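Local coordinates for glycosyl hydrolase family 62 protein (Coprinopsis cinerea, PDB 5B6T) that probably removes alpha-L-arabinofuranosyl side groups from arabinoxylan, acting as a hemicellulose-degrading alpha-L-arabinofuranosidase, at residues Q85-A90 / L94-Y99; G102-S107 / V142-I147. All blocks are in the same frame, centred on the assembly; numbering follows the deposited sequence.

Contact 1. Residues Q85-A90 / L94-Y99; sequences QVFYFA and LWYLVY
Tyr88 and Trp95 interlock across a tight antiparallel beta hairpin, formed by the first two strands of one blade in the five-bladed beta-propeller of this glycoside hydrolase. Three hydrogen-bonded pairs (Gln85–Val98, Phe87–Tyr96 and Phe89–Leu94) are interleaved with the non-hydrogen-bonded pairs Val86–Leu97 and Tyr88–Trp95. At the middle of the ladder Phe87 and Tyr96 bond both ways through their backbones, Tyr96 N reaching Phe87 O at 2.8 Å.

Tyr88 repays following outward. Its CB stands 3.7 Å from the centroid of the six-membered ring of Trp95, a CH-pi contact squarely over the face. With CG turned anti to the backbone N (chi1 -178°), the ring is carried along the indole to its pyrrole half, where CD1 lies 3.7 Å from Trp95 NE1. The tyrosine presents its edge to the five-membered ring in a tilted edge-to-face arrangement, the planes at 59°. Farther out, CE1 comes 3.9 Å from Leu94 N, and the side chain also meets Arg93 in the turn. A broad indole suits this place because one surface receives both the methylene and the ring, while its six-membered ring reaches Val86 CG2 as well.

On the other face, Phe87, Phe89 and Tyr96 form an aromatic cluster, joined by Phe174. The Phe87 and Tyr96 rings are nearly parallel but slid so far apart that they barely overlap; Tyr96 CB instead covers the Phe87 face. Val98 brings its branched side chain beside Gln85, whose amide oxygen accepts a hydrogen bond from Val146 N in the next blade. Toward the turn, Phe89 CB rests 3.6 Å from Tyr96 CD1.

Contact 2. Residues G102-S107 / V142-I147; sequences GNAAYS and VDMWVI
Met144 spans the gap between two beta strands of adjacent propeller blades and lays its thioether against Ala104. No hydrogen bond links 102-107 to 142-147, and the nearest CA atoms, those of Ala104 and Met144, are 6.3 Å apart, so the join rests on van der Waals contact from essentially one side chain.

Met144 sets out from its backbone toward the other strand. Its CG lies anti to the carbonyl carbon, and a bend at the next torsion (chi2 -62°) folds the chain over and brings the sulfur up against Ala104. There SD sits 3.7 Å from Ala104 CB, while the terminal CE reaches on to 4.0 Å from Ala104 CA and 3.9 Å from Asn103 O. A flexible, unbranched methionine fits such a place well, since it can bend to follow a neighbouring backbone. Ala104 is the complementary choice: its single methyl lets the sulfur come close to the strand itself.

Asn103 meets the methyl through its backbone O alone; its side chain sets out away from 142-147 and turns to its own chain and to Tyr125. OD1 curls back to accept a hydrogen bond of 2.7 Å from Ala104 N, which meets a lone pair in the carbonyl plane, and ND2 donates to Tyr125 O. Both ends of the carboxamide are thereby engaged, which should hold the start of the strand in place beside the methionine. An alanine in place of Met144 would probably open a gap beside Ala104 and strip this join of its side-chain contact.

Strand 104-109 is the third strand of its blade and 142-148 the first of the next; Met144 also touches Val98 and Gln100 of strand 94-100, the neighbour of 104-109 in its sheet.

Contact 1 closes before contact 2 opens along the chain, and their centres lie 11 Å apart. Contact 1 builds a hairpin within one blade; contact 2 ties that blade to its successor, which begins with strand 142-148. The shared sheet connects them directly: strands 94-100 and 104-109 are neighbours, with Ser107 N bonding to Leu97 O and Tyr99 OH lying 2.7 Å from Ser107 OG. Strand 142-148 also meets the hairpin, Trp145 packing on Gln85. The side chains of Gln85 and Met144, one from each contact, lie about 6 Å and about 8 Å from the bound calcium ion.

Contact 1. Residues Q85-A90 / L94-Y99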
# COMPACT_ATOMS: atom_id res chain seq x y z
N GLN A 85 -1.01 1.91 -6.15
CA GLN A 85 -2.25 2.23 -5.45
C GLN A 85 -3.29 2.51 -6.51
O GLN A 85 -3.11 3.42 -7.30
CB GLN A 85 -2.11 3.47 -4.56
CG GLN A 85 -3.41 3.78 -3.81
CD GLN A 85 -3.52 5.21 -3.37
OE1 GLN A 85 -2.91 6.11 -3.92
NE2 GLN A 85 -4.37 5.43 -2.38
N VAL A 86 -4.37 1.73 -6.54
CA VAL A 86 -5.45 1.95 -7.49
C VAL A 86 -6.67 2.59 -6.83
O VAL A 86 -7.04 2.23 -5.72
CB VAL A 86 -5.88 0.62 -8.20
CG1 VAL A 86 -6.50 -0.39 -7.24
CG2 VAL A 86 -6.83 0.92 -9.36
N PHE A 87 -7.33 3.50 -7.54
CA PHE A 87 -8.59 4.10 -7.06
C PHE A 87 -9.29 4.75 -8.24
O PHE A 87 -8.66 5.05 -9.25
CB PHE A 87 -8.39 5.14 -5.92
CG PHE A 87 -7.47 6.27 -6.28
CD1 PHE A 87 -7.97 7.45 -6.83
CD2 PHE A 87 -6.10 6.19 -6.02
CE1 PHE A 87 -7.12 8.48 -7.18
CE2 PHE A 87 -5.26 7.24 -6.38
CZ PHE A 87 -5.78 8.39 -6.91
N TYR A 88 -10.58 4.99 -8.07
CA TYR A 88 -11.38 5.62 -9.11
C TYR A 88 -11.53 7.07 -8.76
O TYR A 88 -12.08 7.42 -7.69
CB TYR A 88 -12.75 4.95 -9.17
CG TYR A 88 -13.69 5.46 -10.22
CD1 TYR A 88 -13.47 5.18 -11.57
CD2 TYR A 88 -14.83 6.12 -9.87
CE1 TYR A 88 -14.35 5.63 -12.55
CE2 TYR A 88 -15.71 6.57 -10.83
CZ TYR A 88 -15.47 6.32 -12.16
OH TYR A 88 -16.40 6.73 -13.11
N PHE A 89 -11.04 7.95 -9.64
CA PHE A 89 -11.16 9.39 -9.42
C PHE A 89 -12.46 9.84 -10.06
O PHE A 89 -12.53 10.13 -11.27
CB PHE A 89 -9.97 10.17 -9.97
CG PHE A 89 -9.94 11.60 -9.52
CD1 PHE A 89 -9.61 11.91 -8.21
CD2 PHE A 89 -10.32 12.63 -10.37
CE1 PHE A 89 -9.62 13.20 -7.76
CE2 PHE A 89 -10.32 13.94 -9.93
CZ PHE A 89 -9.98 14.23 -8.64
N ALA A 90 -13.51 9.83 -9.25
CA ALA A 90 -14.87 9.97 -9.76
C ALA A 90 -15.12 11.24 -10.58
O ALA A 90 -15.81 11.16 -11.61
CB ALA A 90 -15.86 9.82 -8.62
N LEU A 94 -12.20 8.37 -14.29
CA LEU A 94 -10.98 7.64 -14.65
C LEU A 94 -10.44 6.94 -13.41
O LEU A 94 -10.41 7.54 -12.34
CB LEU A 94 -9.92 8.62 -15.10
CG LEU A 94 -10.01 9.21 -16.49
CD1 LEU A 94 -8.85 10.17 -16.62
CD2 LEU A 94 -9.95 8.12 -17.55
N TRP A 95 -9.98 5.71 -13.59
CA TRP A 95 -9.17 5.04 -12.59
C TRP A 95 -7.75 5.60 -12.68
O TRP A 95 -7.23 5.90 -13.77
CB TRP A 95 -9.13 3.53 -12.79
CG TRP A 95 -10.44 2.85 -12.62
CD1 TRP A 95 -11.37 2.64 -13.58
CD2 TRP A 95 -10.96 2.26 -11.42
NE1 TRP A 95 -12.45 1.96 -13.06
CE2 TRP A 95 -12.22 1.71 -11.74
CE3 TRP A 95 -10.47 2.12 -10.12
CZ2 TRP A 95 -13.00 1.06 -10.79
CZ3 TRP A 95 -11.25 1.46 -9.17
CH2 TRP A 95 -12.51 0.95 -9.52
N TYR A 96 -7.13 5.75 -11.51
CA TYR A 96 -5.72 6.10 -11.36
C TYR A 96 -4.98 4.94 -10.76
O TYR A 96 -5.53 4.22 -9.88
CB TYR A 96 -5.52 7.36 -10.49
CG TYR A 96 -5.71 8.65 -11.22
CD1 TYR A 96 -6.96 9.07 -11.62
CD2 TYR A 96 -4.63 9.46 -11.53
CE1 TYR A 96 -7.14 10.25 -12.34
CE2 TYR A 96 -4.79 10.63 -12.23
CZ TYR A 96 -6.03 11.02 -12.64
OH TYR A 96 -6.20 12.20 -13.35
N LEU A 97 -3.74 4.76 -11.21
CA LEU A 97 -2.78 3.82 -10.63
C LEU A 97 -1.54 4.66 -10.30
O LEU A 97 -0.88 5.18 -11.22
CB LEU A 97 -2.43 2.71 -11.62
CG LEU A 97 -1.66 1.53 -11.04
CD1 LEU A 97 -2.51 0.74 -10.03
CD2 LEU A 97 -1.13 0.61 -12.14
N VAL A 98 -1.32 4.85 -9.01
CA VAL A 98 -0.24 5.64 -8.45
C VAL A 98 0.87 4.68 -8.06
O VAL A 98 0.61 3.58 -7.57
CB VAL A 98 -0.76 6.45 -7.25
CG1 VAL A 98 0.38 7.07 -6.45
CG2 VAL A 98 -1.71 7.51 -7.74
N TYR A 99 2.11 5.07 -8.32
CA TYR A 99 3.29 4.22 -8.05
C TYR A 99 4.55 5.09 -8.13
O TYR A 99 4.46 6.31 -8.39
CB TYR A 99 3.37 3.05 -9.06
CG TYR A 99 3.26 3.50 -10.51
CD1 TYR A 99 2.04 3.59 -11.13
CD2 TYR A 99 4.40 3.80 -11.26
CE1 TYR A 99 1.92 4.02 -12.43
CE2 TYR A 99 4.29 4.21 -12.58
CZ TYR A 99 3.04 4.30 -13.17
OH TYR A 99 2.90 4.75 -14.48

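Contact 2. Residues G102-S107 / V142-I147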
# COMPACT_ATOMS: atom_id res chain seq x y z
N GLY A 102 11.06 6.40 -9.57
CA GLY A 102 12.14 7.37 -9.31
C GLY A 102 11.58 8.75 -8.94
O GLY A 102 12.22 9.54 -8.20
N ASN A 103 10.37 9.01 -9.43
CA ASN A 103 9.54 10.15 -9.04
C ASN A 103 8.22 9.57 -8.48
O ASN A 103 8.08 8.34 -8.37
CB ASN A 103 9.33 11.03 -10.29
CG ASN A 103 8.93 12.46 -9.97
OD1 ASN A 103 8.24 12.79 -8.99
ND2 ASN A 103 9.29 13.34 -10.88
N ALA A 104 7.31 10.43 -8.08
CA ALA A 104 5.94 10.04 -7.76
C ALA A 104 5.14 10.05 -9.05
O ALA A 104 5.01 11.09 -9.68
CB ALA A 104 5.35 11.03 -6.76
N ALA A 105 4.64 8.88 -9.45
CA ALA A 105 4.06 8.69 -10.78
C ALA A 105 2.64 8.18 -10.78
O ALA A 105 2.12 7.68 -9.75
CB ALA A 105 4.94 7.77 -11.59
N TYR A 106 1.99 8.30 -11.94
CA TYR A 106 0.67 7.73 -12.10
C TYR A 106 0.35 7.40 -13.54
O TYR A 106 0.92 8.00 -14.48
CB TYR A 106 -0.41 8.69 -11.57
CG TYR A 106 -0.50 9.98 -12.37
CD1 TYR A 106 0.33 11.06 -12.06
CD2 TYR A 106 -1.38 10.10 -13.43
CE1 TYR A 106 0.28 12.23 -12.79
CE2 TYR A 106 -1.47 11.28 -14.16
CZ TYR A 106 -0.61 12.31 -13.85
OH TYR A 106 -0.67 13.50 -14.57
N SER A 107 -0.55 6.42 -13.69
CA SER A 107 -1.21 6.10 -14.96
C SER A 107 -2.71 6.25 -14.78
O SER A 107 -3.23 6.20 -13.66
CB SER A 107 -0.89 4.66 -15.39
OG SER A 107 0.49 4.51 -15.63
N VAL A 142 9.72 6.50 -1.78
CA VAL A 142 8.89 5.34 -2.05
C VAL A 142 7.48 5.49 -1.51
O VAL A 142 7.20 6.34 -0.69
CB VAL A 142 9.53 4.03 -1.48
CG1 VAL A 142 10.87 3.78 -2.17
CG2 VAL A 142 9.63 4.02 0.05
N ASP A 143 6.60 4.62 -2.02
CA ASP A 143 5.29 4.31 -1.42
C ASP A 143 4.34 5.50 -1.43
O ASP A 143 4.00 6.08 -0.38
CB ASP A 143 5.48 3.67 -0.03
CG ASP A 143 6.31 2.41 -0.11
OD1 ASP A 143 6.38 1.81 -1.20
OD2 ASP A 143 6.89 1.98 0.92
N MET A 144 3.95 5.82 -2.65
CA MET A 144 3.14 6.99 -2.96
C MET A 144 1.68 6.67 -2.72
O MET A 144 1.18 5.65 -3.23
CB MET A 144 3.35 7.37 -4.43
CG MET A 144 4.80 7.41 -4.86
SD MET A 144 5.75 8.65 -3.96
CE MET A 144 7.42 8.23 -4.51
N TRP A 145 0.99 7.54 -1.98
CA TRP A 145 -0.40 7.29 -1.60
C TRP A 145 -1.25 8.54 -1.69
O TRP A 145 -0.94 9.56 -1.03
CB TRP A 145 -0.42 6.73 -0.17
CG TRP A 145 -1.80 6.41 0.32
CD1 TRP A 145 -2.71 7.28 0.89
CD2 TRP A 145 -2.44 5.14 0.32
NE1 TRP A 145 -3.86 6.63 1.19
CE2 TRP A 145 -3.72 5.30 0.87
CE3 TRP A 145 -2.04 3.88 -0.10
CZ2 TRP A 145 -4.63 4.24 0.99
CZ3 TRP A 145 -2.94 2.84 0.01
CH2 TRP A 145 -4.20 3.02 0.57
N VAL A 146 -2.35 8.47 -2.44
CA VAL A 146 -3.32 9.55 -2.58
C VAL A 146 -4.56 9.27 -1.74
O VAL A 146 -5.08 8.16 -1.72
CB VAL A 146 -3.72 9.75 -4.06
CG1 VAL A 146 -4.92 10.68 -4.19
CG2 VAL A 146 -2.55 10.22 -4.90
N ILE A 147 -5.04 10.32 -1.07
CA ILE A 147 -6.38 10.34 -0.47
C ILE A 147 -6.93 11.75 -0.61
O ILE A 147 -6.23 12.74 -0.37
CB ILE A 147 -6.40 9.83 0.99
CG1 ILE A 147 -7.80 9.95 1.60
CG2 ILE A 147 -5.36 10.52 1.88
CD1 ILE A 147 -7.96 9.24 2.91